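Local structure of prophenoloxidase b (Marsupenaeus japonicus, 3WKY) at residues A115-Y120 with P132-V137. The protein is a type 3 copper phenoloxidase precursor of the hemolymph that, once activated, probably hydroxylates monophenols and oxidises o-diphenols. Numbering follows the deposited sequence.
Sequences ALYHTY and PPLPTV
P132 receives the phenol of Y117 through its carbonyl: OH of Y117 donates a hydrogen bond to O of P132 at 2.9 Å, and the case illustrates how one tyrosine can tie a helix to a loop passing well away from it, the CA atoms of these two residues lying 9.3 Å apart. The acceptor sits at the ring edge, in the ring plane, whereas the hydroxyl stands above the carbonyl plane, 38° out of it, with a C=O...donor angle of 141°. The pyrrolidine ring of P132 adds its CG, 3.9 Å from OH of Y117. Within the next turn O of P133 takes both N and OG1 of T136, which helps to close the chain into the short helical turn 134-137. In this hemocyanin-type fold L134 packs on S197 and W200 of helix 193-205, which carries two histidines of the dicopper pocket, H199 and H203. With CG anti to the backbone N (chi1 -169°), L134 brings CD1 obliquely to the tyrosine, 3.9 Å from CE2 of Y117. A phenylalanine in place of Y117 would probably keep much of the ring packing but leave the carbonyl of P132 without this donor and a gap among the apolar groups round the lost oxygen. F15 and W200 also meet the ring of Y117 edge-to-face. Farther along, V137 directs its CG2 at the same hydroxyl, 3.8 Å from OH of Y117.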
# COMPACT_ATOMS: atom_id res chain seq x y z
N ALA A 115 10.88 -12.68 44.41
CA ALA A 115 11.04 -12.00 45.70
C ALA A 115 12.18 -12.62 46.53
O ALA A 115 12.95 -11.89 47.18
CB ALA A 115 9.71 -12.02 46.48
N LEU A 116 12.29 -13.94 46.50
CA LEU A 116 13.35 -14.64 47.24
C LEU A 116 14.74 -14.31 46.70
O LEU A 116 15.66 -14.00 47.46
CB LEU A 116 13.14 -16.15 47.18
CG LEU A 116 12.43 -16.82 48.35
CD1 LEU A 116 12.50 -18.34 48.20
CD2 LEU A 116 13.05 -16.38 49.67
N TYR A 117 14.90 -14.38 45.38
CA TYR A 117 16.19 -14.04 44.78
C TYR A 117 16.54 -12.59 45.07
O TYR A 117 17.69 -12.27 45.41
CB TYR A 117 16.19 -14.29 43.26
CG TYR A 117 16.43 -15.72 42.84
CD1 TYR A 117 17.72 -16.21 42.68
CD2 TYR A 117 15.37 -16.58 42.56
CE1 TYR A 117 17.94 -17.52 42.28
CE2 TYR A 117 15.58 -17.89 42.16
CZ TYR A 117 16.87 -18.36 42.02
OH TYR A 117 17.08 -19.66 41.62
N HIS A 118 15.56 -11.69 44.94
CA HIS A 118 15.82 -10.28 45.21
C HIS A 118 16.26 -10.08 46.65
O HIS A 118 17.14 -9.25 46.95
CB HIS A 118 14.58 -9.42 44.95
CG HIS A 118 14.78 -7.97 45.24
ND1 HIS A 118 15.82 -7.24 44.71
CD2 HIS A 118 14.08 -7.11 46.01
CE1 HIS A 118 15.75 -5.99 45.13
NE2 HIS A 118 14.69 -5.89 45.93
N THR A 119 15.66 -10.85 47.55
CA THR A 119 15.98 -10.80 48.98
C THR A 119 17.45 -11.14 49.26
O THR A 119 18.08 -10.50 50.11
CB THR A 119 15.05 -11.72 49.77
OG1 THR A 119 13.72 -11.19 49.71
CG2 THR A 119 15.49 -11.82 51.24
N TYR A 120 17.99 -12.13 48.55
CA TYR A 120 19.41 -12.45 48.72
C TYR A 120 20.32 -11.31 48.29
O TYR A 120 21.41 -11.14 48.84
CB TYR A 120 19.78 -13.73 47.96
CG TYR A 120 19.51 -15.02 48.70
CD1 TYR A 120 18.22 -15.47 48.90
CD2 TYR A 120 20.56 -15.81 49.16
CE1 TYR A 120 17.96 -16.66 49.55
CE2 TYR A 120 20.32 -17.02 49.81
CZ TYR A 120 19.01 -17.43 50.00
OH TYR A 120 18.74 -18.62 50.65
N PRO A 132 20.13 -21.17 44.57
CA PRO A 132 20.28 -22.29 43.63
C PRO A 132 20.29 -21.77 42.20
O PRO A 132 19.71 -20.71 41.96
CB PRO A 132 19.01 -23.13 43.87
CG PRO A 132 18.03 -22.17 44.47
CD PRO A 132 18.84 -21.21 45.29
N PRO A 133 20.94 -22.49 41.27
CA PRO A 133 20.91 -22.12 39.86
C PRO A 133 19.46 -22.12 39.39
O PRO A 133 18.71 -23.05 39.72
CB PRO A 133 21.66 -23.27 39.17
CG PRO A 133 22.54 -23.84 40.24
CD PRO A 133 21.74 -23.71 41.51
N LEU A 134 19.06 -21.09 38.66
CA LEU A 134 17.66 -21.00 38.24
C LEU A 134 17.13 -22.21 37.45
O LEU A 134 15.99 -22.62 37.65
CB LEU A 134 17.41 -19.68 37.50
CG LEU A 134 15.95 -19.31 37.23
CD1 LEU A 134 15.13 -19.19 38.52
CD2 LEU A 134 15.93 -17.99 36.46
N PRO A 135 17.95 -22.79 36.54
CA PRO A 135 17.38 -23.94 35.83
C PRO A 135 17.07 -25.15 36.71
O PRO A 135 16.23 -25.96 36.31
CB PRO A 135 18.46 -24.30 34.81
CG PRO A 135 19.17 -23.01 34.56
CD PRO A 135 19.20 -22.32 35.91
N THR A 136 17.71 -25.29 37.87
CA THR A 136 17.39 -26.40 38.78
C THR A 136 16.09 -26.16 39.54
O THR A 136 15.52 -27.08 40.12
CB THR A 136 18.52 -26.65 39.80
OG1 THR A 136 18.55 -25.56 40.74
CG2 THR A 136 19.85 -26.77 39.10
N VAL A 137 15.63 -24.91 39.53
CA VAL A 137 14.42 -24.48 40.23
C VAL A 137 13.23 -24.38 39.27
O VAL A 137 12.12 -24.80 39.60
CB VAL A 137 14.65 -23.11 40.91
CG1 VAL A 137 13.35 -22.56 41.50
CG2 VAL A 137 15.71 -23.22 41.99